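Local coordinates for 7,8-dihydro-6-hydroxymethylpterin pyrophosphokinase-dihydropteroate synthase (Plasmodium falciparum, PDB 6JWS), which probably catalyses two successive steps of folate biosynthesis, pyrophosphorylation of 6-hydroxymethyl-7,8-dihydropterin by ATP and condensation of the product with 4-aminobenzoate to give 7,8-dihydropteroate, at residues T36-L45 / M180-M191. The protein carries 1 engineered substitution. Numbering follows the deposited sequence.
With CA (calcium ion), chain L; ATP (adenosine-5'-triphosphate), chain J.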
loop_
_atom_site.group_PDB
_atom_site.type_symbol
_atom_site.label_atom_id
_atom_site.label_comp_id
_atom_site.label_asym_id
_atom_site.label_seq_id
_atom_site.Cartn_x
_atom_site.Cartn_y
_atom_site.Cartn_z
ATOM N N THR B 36 -30.330 -24.508 2.798
ATOM C CA THR B 36 -31.442 -25.454 2.781
ATOM C C THR B 36 -31.664 -26.000 4.195
ATOM O O THR B 36 -32.791 -26.015 4.691
ATOM C CB THR B 36 -31.209 -26.563 1.735
ATOM O OG1 THR B 36 -31.116 -25.999 0.422
ATOM C CG2 THR B 36 -32.256 -27.657 1.769
ATOM N N ALA B 37 -30.572 -26.415 4.855
ATOM C CA ALA B 37 -30.637 -26.875 6.235
ATOM C C ALA B 37 -31.114 -25.762 7.161
ATOM O O ALA B 37 -31.882 -26.040 8.080
ATOM C CB ALA B 37 -29.312 -27.450 6.683
ATOM N N LEU B 38 -30.677 -24.511 6.931
ATOM C CA LEU B 38 -31.163 -23.408 7.764
ATOM C C LEU B 38 -32.682 -23.316 7.676
ATOM O O LEU B 38 -33.342 -23.160 8.697
ATOM C CB LEU B 38 -30.566 -22.058 7.353
ATOM C CG LEU B 38 -29.138 -21.760 7.816
ATOM C CD1 LEU B 38 -28.668 -20.430 7.234
ATOM C CD2 LEU B 38 -29.036 -21.731 9.329
ATOM N N HIS B 39 -33.216 -23.368 6.448
ATOM C CA HIS B 39 -34.652 -23.331 6.225
ATOM C C HIS B 39 -35.345 -24.469 6.971
ATOM O O HIS B 39 -36.316 -24.233 7.678
ATOM C CB HIS B 39 -34.977 -23.408 4.732
ATOM C CG HIS B 39 -34.571 -22.199 3.967
ATOM N ND1 HIS B 39 -35.006 -20.926 4.312
ATOM C CD2 HIS B 39 -33.828 -22.064 2.843
ATOM C CE1 HIS B 39 -34.519 -20.059 3.448
ATOM N NE2 HIS B 39 -33.783 -20.733 2.542
ATOM N N LEU B 40 -34.830 -25.696 6.816
ATOM C CA LEU B 40 -35.450 -26.860 7.430
ATOM C C LEU B 40 -35.402 -26.757 8.950
ATOM O O LEU B 40 -36.352 -27.167 9.621
ATOM C CB LEU B 40 -34.812 -28.140 6.884
ATOM C CG LEU B 40 -35.057 -28.362 5.390
ATOM C CD1 LEU B 40 -34.263 -29.541 4.859
ATOM C CD2 LEU B 40 -36.544 -28.531 5.098
ATOM N N VAL B 41 -34.328 -26.158 9.481
ATOM C CA VAL B 41 -34.235 -25.886 10.912
ATOM C C VAL B 41 -35.330 -24.891 11.330
ATOM O O VAL B 41 -36.000 -25.105 12.339
ATOM C CB VAL B 41 -32.816 -25.414 11.311
ATOM C CG1 VAL B 41 -32.755 -24.867 12.733
ATOM C CG2 VAL B 41 -31.758 -26.494 11.101
ATOM N N GLU B 42 -35.491 -23.790 10.571
ATOM C CA GLU B 42 -36.497 -22.767 10.852
ATOM C C GLU B 42 -37.899 -23.375 10.819
ATOM O O GLU B 42 -38.767 -22.951 11.578
ATOM C CB GLU B 42 -36.556 -21.710 9.740
ATOM C CG GLU B 42 -36.073 -20.320 10.106
ATOM C CD GLU B 42 -36.612 -19.599 11.332
ATOM O OE1 GLU B 42 -37.796 -19.774 11.689
ATOM O OE2 GLU B 42 -35.831 -18.830 11.923
ATOM N N LYS B 43 -38.117 -24.313 9.880
ATOM C CA LYS B 43 -39.409 -24.944 9.632
ATOM C C LYS B 43 -39.762 -25.937 10.741
ATOM O O LYS B 43 -40.845 -25.855 11.313
ATOM C CB LYS B 43 -39.392 -25.611 8.252
ATOM C CG LYS B 43 -40.729 -26.147 7.753
ATOM C CD LYS B 43 -40.631 -26.680 6.335
ATOM C CE LYS B 43 -41.954 -27.129 5.747
ATOM N NZ LYS B 43 -43.010 -26.104 5.904
ATOM N N TYR B 44 -38.824 -26.839 11.071
ATOM C CA TYR B 44 -39.124 -28.019 11.867
ATOM C C TYR B 44 -38.637 -27.925 13.314
ATOM O O TYR B 44 -39.009 -28.774 14.117
ATOM C CB TYR B 44 -38.575 -29.283 11.198
ATOM C CG TYR B 44 -39.228 -29.672 9.894
ATOM C CD1 TYR B 44 -40.609 -29.633 9.729
ATOM C CD2 TYR B 44 -38.464 -30.123 8.827
ATOM C CE1 TYR B 44 -41.204 -29.999 8.530
ATOM C CE2 TYR B 44 -39.043 -30.500 7.623
ATOM C CZ TYR B 44 -40.419 -30.440 7.478
ATOM O OH TYR B 44 -40.985 -30.822 6.295
ATOM N N LEU B 45 -37.823 -26.922 13.669
ATOM C CA LEU B 45 -37.201 -26.937 14.989
ATOM C C LEU B 45 -37.560 -25.723 15.838
ATOM O O LEU B 45 -37.550 -25.820 17.056
ATOM C CB LEU B 45 -35.679 -27.077 14.867
ATOM C CG LEU B 45 -35.189 -28.426 14.346
ATOM C CD1 LEU B 45 -33.662 -28.470 14.335
ATOM C CD2 LEU B 45 -35.758 -29.549 15.208
ATOM N N MET B 180 -34.628 -33.734 19.631
ATOM C CA MET B 180 -34.104 -32.822 18.626
ATOM C C MET B 180 -33.219 -33.572 17.635
ATOM O O MET B 180 -33.335 -33.373 16.422
ATOM C CB MET B 180 -33.326 -31.649 19.228
ATOM C CG MET B 180 -32.755 -30.734 18.151
ATOM S SD MET B 180 -32.564 -29.054 18.738
ATOM C CE MET B 180 -31.061 -29.239 19.684
ATOM N N LEU B 181 -32.344 -34.445 18.151
ATOM C CA LEU B 181 -31.447 -35.174 17.269
ATOM C C LEU B 181 -32.242 -36.044 16.293
ATOM O O LEU B 181 -31.883 -36.151 15.115
ATOM C CB LEU B 181 -30.462 -35.992 18.103
ATOM C CG LEU B 181 -29.420 -36.765 17.298
ATOM C CD1 LEU B 181 -28.610 -35.833 16.404
ATOM C CD2 LEU B 181 -28.507 -37.540 18.234
ATOM N N VAL B 182 -33.340 -36.640 16.778
ATOM C CA VAL B 182 -34.183 -37.463 15.920
ATOM C C VAL B 182 -34.690 -36.619 14.751
ATOM O O VAL B 182 -34.519 -37.003 13.593
ATOM C CB VAL B 182 -35.342 -38.127 16.700
ATOM C CG1 VAL B 182 -36.325 -38.824 15.765
ATOM C CG2 VAL B 182 -34.840 -39.076 17.789
ATOM N N VAL B 183 -35.281 -35.453 15.060
ATOM C CA VAL B 183 -35.766 -34.556 14.016
ATOM C C VAL B 183 -34.620 -34.110 13.103
ATOM O O VAL B 183 -34.806 -34.001 11.890
ATOM C CB VAL B 183 -36.553 -33.350 14.561
ATOM C CG1 VAL B 183 -37.163 -32.548 13.422
ATOM C CG2 VAL B 183 -37.641 -33.765 15.541
ATOM N N ILE B 184 -33.435 -33.866 13.679
ATOM C CA ILE B 184 -32.289 -33.450 12.885
ATOM C C ILE B 184 -31.917 -34.567 11.913
ATOM O O ILE B 184 -31.622 -34.307 10.743
ATOM C CB ILE B 184 -31.110 -33.033 13.790
ATOM C CG1 ILE B 184 -31.317 -31.634 14.379
ATOM C CG2 ILE B 184 -29.786 -33.136 13.041
ATOM C CD1 ILE B 184 -30.514 -31.376 15.632
ATOM N N LYS B 185 -31.929 -35.813 12.412
ATOM C CA LYS B 185 -31.646 -36.983 11.590
ATOM C C LYS B 185 -32.659 -37.077 10.455
ATOM O O LYS B 185 -32.289 -37.415 9.336
ATOM C CB LYS B 185 -31.590 -38.259 12.438
ATOM C CG LYS B 185 -30.408 -38.349 13.392
ATOM C CD LYS B 185 -29.070 -38.358 12.679
ATOM C CE LYS B 185 -27.910 -38.126 13.628
ATOM N NZ LYS B 185 -26.612 -38.321 12.947
ATOM N N TYR B 186 -33.919 -36.732 10.745
ATOM C CA TYR B 186 -34.945 -36.663 9.717
ATOM C C TYR B 186 -34.545 -35.632 8.661
ATOM O O TYR B 186 -34.474 -35.960 7.472
ATOM C CB TYR B 186 -36.333 -36.418 10.324
ATOM C CG TYR B 186 -37.452 -36.460 9.313
ATOM C CD1 TYR B 186 -37.845 -37.657 8.733
ATOM C CD2 TYR B 186 -38.105 -35.303 8.913
ATOM C CE1 TYR B 186 -38.858 -37.713 7.790
ATOM C CE2 TYR B 186 -39.126 -35.342 7.976
ATOM C CZ TYR B 186 -39.503 -36.549 7.411
ATOM O OH TYR B 186 -40.498 -36.604 6.479
ATOM N N ILE B 187 -34.242 -34.405 9.116
ATOM C CA ILE B 187 -33.811 -33.321 8.241
ATOM C C ILE B 187 -32.654 -33.779 7.348
ATOM O O ILE B 187 -32.690 -33.563 6.140
ATOM C CB ILE B 187 -33.483 -32.043 9.050
ATOM C CG1 ILE B 187 -34.750 -31.373 9.580
ATOM C CG2 ILE B 187 -32.642 -31.065 8.235
ATOM C CD1 ILE B 187 -34.506 -30.405 10.708
ATOM N N GLU B 188 -31.640 -34.437 7.929
ATOM C CA GLU B 188 -30.496 -34.867 7.131
ATOM C C GLU B 188 -30.961 -35.790 6.011
ATOM O O GLU B 188 -30.578 -35.594 4.858
ATOM C CB GLU B 188 -29.412 -35.574 7.955
ATOM C CG GLU B 188 -28.675 -34.663 8.915
ATOM C CD GLU B 188 -27.505 -35.265 9.670
ATOM O OE1 GLU B 188 -26.811 -36.138 9.114
ATOM O OE2 GLU B 188 -27.272 -34.839 10.815
ATOM N N GLU B 189 -31.782 -36.787 6.374
ATOM C CA GLU B 189 -32.283 -37.789 5.445
ATOM C C GLU B 189 -33.087 -37.121 4.333
ATOM O O GLU B 189 -32.938 -37.492 3.172
ATOM C CB GLU B 189 -33.125 -38.852 6.158
ATOM C CG GLU B 189 -32.313 -39.920 6.870
ATOM C CD GLU B 189 -31.411 -40.777 5.993
ATOM O OE1 GLU B 189 -31.731 -40.950 4.784
ATOM O OE2 GLU B 189 -30.385 -41.282 6.523
ATOM N N LEU B 190 -33.913 -36.126 4.692
ATOM C CA LEU B 190 -34.710 -35.409 3.704
ATOM C C LEU B 190 -33.803 -34.841 2.615
ATOM O O LEU B 190 -34.181 -34.803 1.446
ATOM C CB LEU B 190 -35.494 -34.279 4.373
ATOM C CG LEU B 190 -36.876 -34.616 4.937
ATOM C CD1 LEU B 190 -37.544 -33.349 5.456
ATOM C CD2 LEU B 190 -37.767 -35.288 3.898
ATOM N N MET B 191 -32.601 -34.407 3.015
ATOM C CA MET B 191 -31.689 -33.749 2.093
ATOM C C MET B 191 -30.952 -34.783 1.245
ATOM O O MET B 191 -30.191 -34.412 0.346
ATOM C CB MET B 191 -30.718 -32.818 2.829
ATOM C CG MET B 191 -31.401 -31.541 3.287
ATOM S SD MET B 191 -30.347 -30.354 4.157
ATOM C CE MET B 191 -30.326 -31.067 5.798
HETATM CA CA CA L . -39.634 -21.197 12.619
HETATM P PG ATP J . -20.438 -36.558 15.746
HETATM O O1G ATP J . -19.258 -35.701 15.323
HETATM O O2G ATP J . -20.309 -37.076 17.168
HETATM O O3G ATP J . -21.759 -35.857 15.504
HETATM P PB ATP J . -19.693 -38.286 13.403
HETATM O O1B ATP J . -19.616 -39.772 13.333
HETATM O O2B ATP J . -18.458 -37.473 13.168
HETATM O O3B ATP J . -20.385 -37.880 14.795
HETATM P PA ATP J . -22.396 -37.919 12.336
HETATM O O1A ATP J . -22.983 -36.610 12.766
HETATM O O2A ATP J . -22.818 -38.484 11.019
HETATM O O3A ATP J . -20.799 -37.794 12.360
HETATM O "O5'" ATP J . -22.632 -39.018 13.482
HETATM C "C5'" ATP J . -23.289 -38.601 14.708
HETATM C "C4'" ATP J . -23.204 -39.711 15.723
HETATM O "O4'" ATP J . -22.775 -39.180 17.005
HETATM C "C3'" ATP J . -24.525 -40.438 15.996
HETATM O "O3'" ATP J . -24.249 -41.811 16.245
HETATM C "C2'" ATP J . -25.081 -39.659 17.192
HETATM O "O2'" ATP J . -25.922 -40.392 18.052
HETATM C "C1'" ATP J . -23.810 -39.315 17.957
HETATM N N9 ATP J . -23.927 -38.080 18.734
HETATM C C8 ATP J . -23.625 -37.936 20.063
HETATM N N7 ATP J . -23.823 -36.713 20.497
HETATM C C5 ATP J . -24.251 -36.012 19.377
HETATM C C6 ATP J . -24.604 -34.662 19.186
HETATM N N6 ATP J . -24.585 -33.762 20.162
HETATM N N1 ATP J . -24.993 -34.285 17.941
HETATM C C2 ATP J . -25.014 -35.206 16.966
HETATM N N3 ATP J . -24.699 -36.499 17.034
HETATM C C4 ATP J . -24.324 -36.844 18.283
HETATM O O HOH W 1 -40.018 -20.233 14.484
HETATM O O HOH W 2 -41.469 -22.564 13.437
#
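Leu40 O takes the helical hydrogen bond from Tyr44 N at 2.9 Å, while the CD1 methyl of Ile187 packs against the same oxygen at 3.9 Å. Ile187 sits at the middle of the seam. Its CG2, anti to the backbone N, slides past Leu40 and meets CB of that residue at 3.9 Å; its CG1 lies at the edge of the Tyr44 ring, near the ring plane, 4.0 Å from CD2. Leu190 CD1 approaches Tyr44 CE2 obliquely, and the phenol oxygen beyond is hydrogen-bonded to Glu93 O. Just past the end of its helix, Leu45 splits its methyls: CD2 passes alongside Val183, 3.8 Å from CG1, and CD1 meets Ile184 CG1 at 3.9 Å, the side chains crossing at about a right angle. At the other end, Leu40 and Met191 reach toward each other, Leu40 CD1 touching Met191 CG, in mid-chain, at 3.8 Å; the bend at chi3 (-81°) keeps CE beside Ala37 CB, which SD also touches. The helices run roughly antiparallel, at 139°, on the antiparallel sheet of the HPPK fold, four of whose strands follow the ferredoxin-like order. Glu42 binds calcium through O and OE1, whereas Leu181 and Lys185 contact ATP. With no hydrogen bond between the segments, cohesion rests on apolar packing, and the calcium and nucleotide sites lie on faces turned away from the seam.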